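Local structure of nucleosome assembly protein 1, putative (Plasmodium falciparum, 3FS3) at residues P112-R117 against D287-I292; N122-H127 against D270-L275; S161-T166 against N172-K177; I200-N205 against S236-F241. The protein probably binds histones and acts as a histone chaperone in nucleosome assembly, as other members of the NAP family do. One frame throughout, in Å; residues are numbered along the deposited sequence.

Interaction 1 (P112-R117 against D287-I292); sequences PEFWLR and DYYLGI
The ring of Y289 slides past that of F114 at the end of helix 260-289, with only slight overlap. The planes are 23° apart and the centroids 5.5 Å apart, so the contact is made by one side of each ring: F114 CD1 meets Y289 CD1 at 3.7 Å, and F114 CE1 reaches Y289 CB. CG of Y289 is turned anti to its backbone N (chi1 169°), which swings the phenol across the first turn of helix 114-120; F114 O lies at the ring's edge, 3.7 Å from Y289 CD1. On the outer side R117 runs beside the phenol and points the same way, its CD 4.0 Å from Y289 CE1, with the guanidinium plane 27° from the ring plane. E113, the helix N-cap, holds the guanidinium: NH2 forms a salt bridge to E113 OE1 at 2.9 Å and NE bonds the same oxygen, both weak as hydrogen bonds. At the far end of the phenol a water lying in the ring plane hydrogen-bonds to Y289 OH at 2.8 Å and donates to P112 O at 2.7 Å, tying the hydroxyl to the loop ahead of helix 114-120. The second subunit adds to this packing, with its L58 against F114 and its L47 against Y289, so the contact lies where the dimer partner meets the chain. Beyond Y289 the helix ends in a Schellman motif: G291, with positive phi, donates to Y288 O, and I292 N returns to D287 O, a characteristic C-terminal helix cap.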
# COMPACT_ATOMS: atom_id res chain seq x y z
N PRO A 112 25.14 -3.51 23.51
CA PRO A 112 24.89 -2.11 23.85
C PRO A 112 24.33 -1.23 22.74
O PRO A 112 24.85 -1.22 21.62
CB PRO A 112 26.25 -1.63 24.34
CG PRO A 112 26.79 -2.83 25.02
CD PRO A 112 26.46 -3.93 24.02
N GLU A 113 23.27 -0.49 23.06
CA GLU A 113 22.63 0.45 22.14
C GLU A 113 22.03 -0.15 20.87
O GLU A 113 21.78 0.57 19.90
CB GLU A 113 23.64 1.54 21.74
CG GLU A 113 24.53 1.98 22.88
CD GLU A 113 25.28 3.26 22.60
OE1 GLU A 113 25.57 3.55 21.41
OE2 GLU A 113 25.60 3.98 23.57
N PHE A 114 21.77 -1.45 20.89
CA PHE A 114 21.21 -2.13 19.73
C PHE A 114 20.04 -1.43 19.05
O PHE A 114 20.09 -1.16 17.85
CB PHE A 114 20.76 -3.55 20.06
CG PHE A 114 20.14 -4.27 18.89
CD1 PHE A 114 20.94 -4.76 17.86
CD2 PHE A 114 18.76 -4.39 18.80
CE1 PHE A 114 20.36 -5.37 16.74
CE2 PHE A 114 18.17 -4.99 17.69
CZ PHE A 114 18.98 -5.49 16.65
N TRP A 115 18.97 -1.17 19.79
CA TRP A 115 17.80 -0.55 19.19
C TRP A 115 18.02 0.91 18.81
O TRP A 115 17.54 1.36 17.76
CB TRP A 115 16.57 -0.68 20.11
CG TRP A 115 16.18 -2.10 20.33
CD1 TRP A 115 16.42 -2.85 21.45
CD2 TRP A 115 15.51 -2.96 19.41
NE1 TRP A 115 15.95 -4.13 21.27
CE2 TRP A 115 15.39 -4.23 20.03
CE3 TRP A 115 15.00 -2.79 18.11
CZ2 TRP A 115 14.78 -5.32 19.40
CZ3 TRP A 115 14.40 -3.87 17.48
CH2 TRP A 115 14.29 -5.13 18.13
N LEU A 116 18.73 1.66 19.64
CA LEU A 116 18.99 3.05 19.31
C LEU A 116 19.67 3.12 17.96
O LEU A 116 19.27 3.91 17.10
CB LEU A 116 19.90 3.72 20.35
CG LEU A 116 20.42 5.09 19.88
CD1 LEU A 116 19.24 6.00 19.54
CD2 LEU A 116 21.29 5.73 20.96
N ARG A 117 20.69 2.30 17.76
CA ARG A 117 21.42 2.32 16.49
C ARG A 117 20.59 1.83 15.32
O ARG A 117 20.67 2.38 14.23
CB ARG A 117 22.72 1.53 16.61
CG ARG A 117 23.72 2.25 17.50
CD ARG A 117 25.06 1.55 17.58
NE ARG A 117 25.91 2.20 18.58
CZ ARG A 117 27.04 1.68 19.06
NH1 ARG A 117 27.47 0.50 18.63
NH2 ARG A 117 27.74 2.34 19.98
N ASP A 287 19.89 -5.70 10.69
CA ASP A 287 20.40 -5.15 9.44
C ASP A 287 20.43 -3.63 9.48
O ASP A 287 21.26 -3.00 8.82
CB ASP A 287 19.60 -5.66 8.25
CG ASP A 287 19.97 -7.08 7.87
OD1 ASP A 287 21.02 -7.56 8.35
OD2 ASP A 287 19.23 -7.70 7.08
N TYR A 288 19.51 -3.05 10.24
CA TYR A 288 19.52 -1.60 10.40
C TYR A 288 20.68 -1.29 11.33
O TYR A 288 21.47 -0.39 11.07
CB TYR A 288 18.19 -1.11 10.98
CG TYR A 288 17.18 -0.81 9.91
CD1 TYR A 288 17.33 0.30 9.07
CD2 TYR A 288 16.10 -1.66 9.70
CE1 TYR A 288 16.42 0.54 8.03
CE2 TYR A 288 15.19 -1.43 8.67
CZ TYR A 288 15.36 -0.33 7.84
OH TYR A 288 14.46 -0.11 6.82
N TYR A 289 20.80 -2.05 12.42
CA TYR A 289 21.89 -1.84 13.36
C TYR A 289 23.20 -1.79 12.57
O TYR A 289 23.98 -0.85 12.72
CB TYR A 289 21.94 -2.98 14.37
CG TYR A 289 23.19 -3.00 15.22
CD1 TYR A 289 23.26 -2.31 16.43
CD2 TYR A 289 24.32 -3.71 14.80
CE1 TYR A 289 24.42 -2.34 17.21
CE2 TYR A 289 25.48 -3.74 15.56
CZ TYR A 289 25.53 -3.05 16.77
OH TYR A 289 26.68 -3.11 17.53
N LEU A 290 23.43 -2.80 11.73
CA LEU A 290 24.64 -2.88 10.91
C LEU A 290 24.65 -1.83 9.81
O LEU A 290 25.68 -1.60 9.17
CB LEU A 290 24.76 -4.27 10.25
CG LEU A 290 25.10 -5.47 11.14
CD1 LEU A 290 25.07 -6.75 10.32
CD2 LEU A 290 26.47 -5.28 11.77
N GLY A 291 23.51 -1.20 9.57
CA GLY A 291 23.42 -0.16 8.55
C GLY A 291 23.59 -0.65 7.12
O GLY A 291 24.03 0.10 6.25
N ILE A 292 23.25 -1.90 6.87
CA ILE A 292 23.39 -2.46 5.53
C ILE A 292 22.12 -2.41 4.70
O ILE A 292 21.94 -3.21 3.79
CB ILE A 292 23.90 -3.91 5.60
CG1 ILE A 292 22.90 -4.79 6.34
CG2 ILE A 292 25.25 -3.95 6.30
CD1 ILE A 292 23.35 -6.24 6.46
O HOH W 1 26.87 -2.26 20.20

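Interaction 2 (N122-H127 against D270-L275)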
# COMPACT_ATOMS: atom_id res chain seq x y z
N ASN A 122 17.71 4.24 10.32
CA ASN A 122 16.53 4.26 9.46
C ASN A 122 16.14 5.72 9.28
O ASN A 122 15.80 6.40 10.25
CB ASN A 122 15.37 3.47 10.08
CG ASN A 122 14.05 3.70 9.36
OD1 ASN A 122 13.48 4.79 9.42
ND2 ASN A 122 13.56 2.67 8.67
N ASN A 123 16.21 6.21 8.04
CA ASN A 123 15.91 7.60 7.73
C ASN A 123 14.66 8.17 8.38
O ASN A 123 14.74 9.14 9.13
CB ASN A 123 15.80 7.79 6.21
CG ASN A 123 17.01 7.26 5.47
OD1 ASN A 123 18.15 7.43 5.92
ND2 ASN A 123 16.78 6.62 4.33
N THR A 124 13.51 7.56 8.09
CA THR A 124 12.23 8.01 8.62
C THR A 124 12.22 8.17 10.15
O THR A 124 11.83 9.22 10.66
CB THR A 124 11.09 7.03 8.23
OG1 THR A 124 11.06 6.89 6.81
CG2 THR A 124 9.75 7.56 8.70
N VAL A 125 12.64 7.13 10.86
CA VAL A 125 12.66 7.18 12.32
C VAL A 125 13.76 8.07 12.87
O VAL A 125 13.58 8.72 13.91
CB VAL A 125 12.86 5.77 12.92
CG1 VAL A 125 12.96 5.87 14.45
CG2 VAL A 125 11.72 4.86 12.50
N SER A 126 14.89 8.12 12.18
CA SER A 126 16.01 8.94 12.63
C SER A 126 15.62 10.41 12.72
O SER A 126 16.17 11.15 13.53
CB SER A 126 17.20 8.78 11.69
OG SER A 126 18.33 9.48 12.20
N HIS A 127 14.66 10.82 11.89
CA HIS A 127 14.22 12.22 11.88
C HIS A 127 13.49 12.68 13.14
O HIS A 127 13.46 13.87 13.43
CB HIS A 127 13.34 12.49 10.66
CG HIS A 127 14.08 12.39 9.36
ND1 HIS A 127 13.45 12.36 8.14
CD2 HIS A 127 15.41 12.31 9.10
CE1 HIS A 127 14.35 12.26 7.18
NE2 HIS A 127 15.55 12.23 7.73
N ASP A 270 3.13 10.60 12.46
CA ASP A 270 3.16 9.64 13.56
C ASP A 270 2.88 8.24 13.05
O ASP A 270 3.54 7.28 13.45
CB ASP A 270 2.12 10.04 14.61
CG ASP A 270 2.10 9.11 15.79
OD1 ASP A 270 1.60 7.98 15.64
OD2 ASP A 270 2.59 9.52 16.87
N TYR A 271 1.89 8.12 12.18
CA TYR A 271 1.53 6.83 11.62
C TYR A 271 2.65 6.32 10.73
O TYR A 271 2.89 5.12 10.63
CB TYR A 271 0.24 6.94 10.81
CG TYR A 271 -0.26 5.61 10.32
CD1 TYR A 271 -0.77 4.67 11.22
CD2 TYR A 271 -0.21 5.27 8.97
CE1 TYR A 271 -1.20 3.42 10.78
CE2 TYR A 271 -0.65 4.02 8.52
CZ TYR A 271 -1.14 3.11 9.43
OH TYR A 271 -1.56 1.87 8.99
N GLU A 272 3.35 7.25 10.07
CA GLU A 272 4.44 6.87 9.18
C GLU A 272 5.56 6.25 10.01
O GLU A 272 6.16 5.25 9.63
CB GLU A 272 4.97 8.10 8.44
CG GLU A 272 5.69 7.77 7.14
CD GLU A 272 6.38 8.98 6.54
OE1 GLU A 272 5.78 10.07 6.52
OE2 GLU A 272 7.53 8.83 6.06
N VAL A 273 5.83 6.86 11.16
CA VAL A 273 6.87 6.35 12.05
C VAL A 273 6.48 4.96 12.56
O VAL A 273 7.29 4.03 12.53
CB VAL A 273 7.08 7.28 13.26
CG1 VAL A 273 8.02 6.62 14.26
CG2 VAL A 273 7.64 8.61 12.79
N ALA A 274 5.25 4.83 13.03
CA ALA A 274 4.75 3.58 13.57
C ALA A 274 4.84 2.46 12.55
O ALA A 274 5.21 1.33 12.87
CB ALA A 274 3.31 3.74 14.02
N LEU A 275 4.48 2.79 11.32
CA LEU A 275 4.50 1.83 10.23
C LEU A 275 5.92 1.36 9.94
O LEU A 275 6.16 0.19 9.66
CB LEU A 275 3.89 2.46 8.98
CG LEU A 275 3.31 1.49 7.96
CD1 LEU A 275 2.07 0.81 8.55
CD2 LEU A 275 2.94 2.24 6.69
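The short helix 123-126 approaches the middle of helix 260-289 most closely at V125 and V273, whose CA atoms are 5.9 Å apart, and no hydrogen bond crosses between the two segments. The buried part is a loose meeting of two valines: V125 CG2 faces V273 CG1 at 4.5 Å, one methyl against another. Nearer the surface T124 and E272 cross at about a right angle. With OG1 beside the backbone N (chi1 -56°), T124 has its methyl anti to that N, and CG2 meets E272 OE2 at 3.7 Å. The glutamate reaches that point because its chain is extended beyond CG, although its CB does not point directly at the other helix. The T124 hydroxyl stands farther off, with OG1 4.1 Å from the same carboxylate oxygen. N122 fixes the start of the short helix as its N-cap: V125 N donates to N122 OD1 at 2.9 Å along an almost straight N-H...O line of 177°, with the donor tilted 18° from the amide's carbonyl plane. The N122 side chain also packs on T276, I281 and Y288 of the long helix, and T124 touches T276, so the cap and the first turn both lean on helix 260-289. F240 packs on V273 from the loop before helix 260-289. With 170 Å² buried in all, the contact rests on methyl packing and on a carboxylate oxygen of E272 set against the T124 methyl; its chemistry implies van der Waals association, without a directional polar link between the two segments.

Interaction 3 (S161-T166 against N172-K177); sequences SFYFAT and NSVLTK
Strands 158-164 and 174-181 form a beta hairpin in the antiparallel four-stranded sheet, their short segments running at 170° to each other. The firm part lies at F162 and L175, an antiparallel hydrogen-bonded pair: F162 N donates to L175 O at 2.7 Å, and L175 N returns to F162 O at 2.9 Å. A third bond, F164 N to S173 O, is 3.0 Å long but has its donor 42° above the carbonyl plane. The non-hydrogen-bonded pair Y163-V174 lies between them, and S161-T176 follows on the side away from the turn. On the buried face, carrying F162 and L175, the rim of the F162 ring comes to L175 O almost in its own plane, with CD2 at 3.3 Å. L175 CD1 touches F164 CE2, and F241 joins this packing by setting its ring edge-to-face with F162 and lying against L175. The other face, with S161, Y163, V174 and T176, is more open. There Y163 and V174 lie side by side: CG2 of V174 meets Y163 CD1 at 3.4 Å, and CG1, held anti to the backbone N (chi1 -178°), stands over the phenol face in a CH-pi contact. S161 OG rests on the T176 methyl, CG2, at 3.5 Å. Toward the turn, past F164, the strands part. S173 is exposed, and a water donates to N172 O at 2.7 Å while reaching A165 O only weakly. The N172 side chain turns to the residues after strand 192-197, its OD1 accepting from D201 N and its ND2 donating to V199 O.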
# COMPACT_ATOMS: atom_id res chain seq x y z
N SER A 161 4.95 -2.15 21.22
CA SER A 161 5.43 -2.11 22.60
C SER A 161 6.93 -1.87 22.67
O SER A 161 7.71 -2.50 21.96
CB SER A 161 5.10 -3.41 23.33
OG SER A 161 3.69 -3.59 23.42
N PHE A 162 7.33 -0.94 23.54
CA PHE A 162 8.72 -0.58 23.75
C PHE A 162 9.10 -0.97 25.18
O PHE A 162 8.64 -0.35 26.15
CB PHE A 162 8.89 0.93 23.53
CG PHE A 162 8.54 1.38 22.13
CD1 PHE A 162 9.54 1.70 21.22
CD2 PHE A 162 7.21 1.46 21.73
CE1 PHE A 162 9.22 2.08 19.91
CE2 PHE A 162 6.88 1.85 20.43
CZ PHE A 162 7.89 2.15 19.52
N TYR A 163 9.92 -2.00 25.31
CA TYR A 163 10.33 -2.49 26.62
C TYR A 163 11.62 -1.81 27.07
O TYR A 163 12.61 -1.79 26.34
CB TYR A 163 10.53 -4.01 26.56
CG TYR A 163 9.25 -4.76 26.24
CD1 TYR A 163 8.53 -5.42 27.23
CD2 TYR A 163 8.74 -4.78 24.94
CE1 TYR A 163 7.33 -6.08 26.94
CE2 TYR A 163 7.55 -5.42 24.64
CZ TYR A 163 6.85 -6.07 25.64
OH TYR A 163 5.64 -6.66 25.34
N PHE A 164 11.59 -1.25 28.27
CA PHE A 164 12.75 -0.54 28.79
C PHE A 164 13.29 -1.18 30.06
O PHE A 164 12.53 -1.66 30.91
CB PHE A 164 12.37 0.91 29.10
CG PHE A 164 12.14 1.76 27.89
CD1 PHE A 164 13.18 2.51 27.35
CD2 PHE A 164 10.89 1.82 27.30
CE1 PHE A 164 12.97 3.32 26.24
CE2 PHE A 164 10.67 2.62 26.18
CZ PHE A 164 11.71 3.38 25.66
N ALA A 165 14.61 -1.18 30.19
CA ALA A 165 15.24 -1.71 31.39
C ALA A 165 15.03 -0.63 32.45
O ALA A 165 14.69 0.50 32.12
CB ALA A 165 16.72 -1.94 31.15
N THR A 166 15.22 -1.00 33.71
CA THR A 166 15.10 -0.05 34.80
C THR A 166 15.96 1.12 34.36
O THR A 166 17.08 0.92 33.88
CB THR A 166 15.67 -0.64 36.09
OG1 THR A 166 14.94 -1.82 36.43
CG2 THR A 166 15.59 0.38 37.23
N ASN A 172 8.00 3.30 34.01
CA ASN A 172 7.34 2.35 33.11
C ASN A 172 8.32 1.30 32.61
O ASN A 172 9.40 1.64 32.11
CB ASN A 172 6.75 3.06 31.89
CG ASN A 172 5.95 4.29 32.26
OD1 ASN A 172 6.52 5.32 32.62
ND2 ASN A 172 4.63 4.19 32.18
N SER A 173 7.95 0.03 32.73
CA SER A 173 8.82 -1.02 32.24
C SER A 173 8.48 -1.23 30.77
O SER A 173 9.24 -1.84 30.03
CB SER A 173 8.61 -2.32 33.03
OG SER A 173 7.40 -2.94 32.64
N VAL A 174 7.32 -0.72 30.36
CA VAL A 174 6.88 -0.84 28.97
C VAL A 174 6.03 0.34 28.51
O VAL A 174 5.14 0.79 29.22
CB VAL A 174 6.01 -2.10 28.76
CG1 VAL A 174 5.61 -2.21 27.30
CG2 VAL A 174 6.76 -3.35 29.20
N LEU A 175 6.32 0.84 27.31
CA LEU A 175 5.54 1.94 26.74
C LEU A 175 4.89 1.39 25.47
O LEU A 175 5.59 0.86 24.59
CB LEU A 175 6.43 3.14 26.39
CG LEU A 175 7.14 3.88 27.53
CD1 LEU A 175 7.78 5.16 26.97
CD2 LEU A 175 6.14 4.24 28.63
N THR A 176 3.57 1.49 25.37
CA THR A 176 2.87 0.98 24.19
C THR A 176 2.13 2.07 23.45
O THR A 176 1.84 3.14 23.99
CB THR A 176 1.84 -0.08 24.56
OG1 THR A 176 0.73 0.55 25.21
CG2 THR A 176 2.44 -1.12 25.50
N LYS A 177 1.81 1.77 22.20
CA LYS A 177 1.08 2.68 21.33
C LYS A 177 0.11 1.79 20.56
O LYS A 177 0.54 0.87 19.85
CB LYS A 177 2.04 3.38 20.38
CG LYS A 177 1.39 4.42 19.47
CD LYS A 177 0.96 5.64 20.25
CE LYS A 177 0.32 6.68 19.34
NZ LYS A 177 1.30 7.46 18.55
O HOH W 2 11.72 0.70 33.20

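Interaction 4 (I200-N205 against S236-F241); sequences IDWYDN and SFFHFF
A 3-10 turn at 237-240, in the long connection between strand 192-197 and helix 260-289, presents F238 and F241 to the irregular chain that follows that strand. Two side chains of the 200-205 segment meet them, and all the contacts are apolar. W202 directs its six-membered ring at F238 in a T-shaped (edge-to-face) pair, the indole supplying the edge and the phenyl the face, with centroids 5.8 Å apart and planes at 77°. CH2 of the indole stands over F238 CG at 4.1 Å, while CZ2 reaches F238 CB, which lies close to the indole plane. I200 comes in beside it, at about a right angle to F238. Its chain is extended out to CD1 (chi2 176°), and this one methyl bridges both phenylalanines, 4.1 Å from F238 CD1 and 4.2 Å from F241 CD2. The other branch, CG2, lies 3.4 Å above one face of the W202 ring toward its rim, so isoleucine and indole brace each other within their own segment. The turn's start is fixed by S236, whose OG accepts from F238 N at 3.1 Å in an ST turn and also hydrogen-bonds D133 of helix 131-137. F237 CD2 sits over one face of the F238 ring. Around the contact, I136 of helix 131-137 touches both W202 and F238, L175 of strand 174-181 lies against I200 and F241, and F240 turns to D270, V273 and A274, placing the aromatic turn between the sheet, helix 131-137 and helix 260-289.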
# COMPACT_ATOMS: atom_id res chain seq x y z
N ILE A 200 3.64 8.27 30.17
CA ILE A 200 4.98 8.06 30.70
C ILE A 200 5.11 8.63 32.10
O ILE A 200 4.82 9.80 32.32
CB ILE A 200 6.03 8.73 29.78
CG1 ILE A 200 5.88 8.19 28.35
CG2 ILE A 200 7.45 8.48 30.33
CD1 ILE A 200 6.82 8.85 27.35
N ASP A 201 5.56 7.82 33.04
CA ASP A 201 5.72 8.30 34.41
C ASP A 201 7.13 8.83 34.63
O ASP A 201 7.96 8.18 35.27
CB ASP A 201 5.41 7.18 35.40
CG ASP A 201 3.97 6.75 35.33
OD1 ASP A 201 3.09 7.64 35.38
OD2 ASP A 201 3.70 5.53 35.21
N TRP A 202 7.39 10.02 34.10
CA TRP A 202 8.70 10.65 34.21
C TRP A 202 9.15 10.93 35.64
O TRP A 202 8.35 11.36 36.48
CB TRP A 202 8.75 11.97 33.44
CG TRP A 202 8.48 11.88 31.96
CD1 TRP A 202 7.30 12.12 31.33
CD2 TRP A 202 9.43 11.56 30.94
NE1 TRP A 202 7.45 11.98 29.97
CE2 TRP A 202 8.75 11.64 29.70
CE3 TRP A 202 10.79 11.22 30.94
CZ2 TRP A 202 9.38 11.38 28.47
CZ3 TRP A 202 11.42 10.97 29.72
CH2 TRP A 202 10.71 11.05 28.51
N TYR A 203 10.42 10.69 35.92
CA TYR A 203 10.95 10.99 37.25
C TYR A 203 11.27 12.48 37.30
O TYR A 203 11.35 13.16 36.27
CB TYR A 203 12.21 10.18 37.54
CG TYR A 203 11.95 8.72 37.81
CD1 TYR A 203 11.09 8.32 38.84
CD2 TYR A 203 12.62 7.73 37.09
CE1 TYR A 203 10.91 6.96 39.15
CE2 TYR A 203 12.45 6.38 37.39
CZ TYR A 203 11.60 6.00 38.42
OH TYR A 203 11.50 4.67 38.73
N ASP A 204 11.46 13.00 38.51
CA ASP A 204 11.74 14.41 38.72
C ASP A 204 12.81 14.98 37.77
O ASP A 204 13.85 14.37 37.54
CB ASP A 204 12.15 14.62 40.18
CG ASP A 204 11.96 16.05 40.63
OD1 ASP A 204 11.10 16.75 40.06
OD2 ASP A 204 12.65 16.47 41.58
N ASN A 205 12.51 16.15 37.20
CA ASN A 205 13.40 16.85 36.27
C ASN A 205 13.85 16.07 35.03
O ASN A 205 14.69 16.54 34.27
CB ASN A 205 14.66 17.35 37.00
CG ASN A 205 14.34 18.25 38.16
OD1 ASN A 205 13.64 19.25 38.01
ND2 ASN A 205 14.85 17.90 39.34
N SER A 236 10.95 15.83 20.65
CA SER A 236 11.48 14.59 21.19
C SER A 236 10.78 13.38 20.61
O SER A 236 9.58 13.43 20.30
CB SER A 236 11.34 14.57 22.70
OG SER A 236 11.54 13.26 23.20
N PHE A 237 11.52 12.29 20.48
CA PHE A 237 10.95 11.07 19.97
C PHE A 237 9.76 10.63 20.82
O PHE A 237 8.78 10.09 20.32
CB PHE A 237 11.99 9.95 19.99
CG PHE A 237 11.39 8.59 19.81
CD1 PHE A 237 10.89 8.20 18.57
CD2 PHE A 237 11.29 7.71 20.88
CE1 PHE A 237 10.29 6.95 18.41
CE2 PHE A 237 10.69 6.47 20.72
CZ PHE A 237 10.19 6.09 19.49
N PHE A 238 9.86 10.88 22.12
CA PHE A 238 8.82 10.45 23.04
C PHE A 238 7.46 11.12 22.89
O PHE A 238 6.50 10.78 23.59
CB PHE A 238 9.39 10.51 24.46
CG PHE A 238 10.49 9.51 24.69
CD1 PHE A 238 10.19 8.22 25.11
CD2 PHE A 238 11.81 9.83 24.39
CE1 PHE A 238 11.20 7.25 25.24
CE2 PHE A 238 12.83 8.88 24.51
CZ PHE A 238 12.52 7.58 24.93
N HIS A 239 7.37 12.06 21.96
CA HIS A 239 6.11 12.73 21.68
C HIS A 239 5.26 11.71 20.93
O HIS A 239 4.07 11.90 20.72
CB HIS A 239 6.33 13.97 20.82
CG HIS A 239 6.61 15.21 21.62
ND1 HIS A 239 7.64 16.08 21.32
CD2 HIS A 239 5.99 15.72 22.70
CE1 HIS A 239 7.63 17.07 22.19
NE2 HIS A 239 6.64 16.88 23.04
N PHE A 240 5.92 10.63 20.51
CA PHE A 240 5.27 9.53 19.80
C PHE A 240 4.19 8.93 20.70
O PHE A 240 3.15 8.48 20.24
CB PHE A 240 6.31 8.45 19.47
CG PHE A 240 5.73 7.22 18.81
CD1 PHE A 240 5.48 7.18 17.45
CD2 PHE A 240 5.46 6.08 19.57
CE1 PHE A 240 4.96 6.04 16.84
CE2 PHE A 240 4.94 4.92 18.97
CZ PHE A 240 4.69 4.90 17.60
N PHE A 241 4.45 8.91 22.00
CA PHE A 241 3.49 8.35 22.93
C PHE A 241 2.45 9.38 23.36
O PHE A 241 2.27 9.67 24.53
CB PHE A 241 4.25 7.77 24.13
CG PHE A 241 5.22 6.69 23.74
CD1 PHE A 241 4.78 5.39 23.51
CD2 PHE A 241 6.58 6.98 23.57
CE1 PHE A 241 5.66 4.40 23.11
CE2 PHE A 241 7.47 6.00 23.17
CZ PHE A 241 7.01 4.70 22.94

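From the N terminus, P112-R117 opens the widest loop, which interaction 1 closes at the end of helix 260-289. Interaction 2 begins at N122-H127 and closes within that loop, farther up the same helix; the two touch where Y288 packs on N122. Inside both lie interaction 3, a local hairpin, and then interaction 4, which follows it in series, so no loops cross. Interactions 3 and 4, with centres 11 Å apart, are joined by N172 with D201 and by K177 with F240. K177 also forms a salt bridge to D270 of interaction 2, linking the sheet and the long connection to helix 260-289.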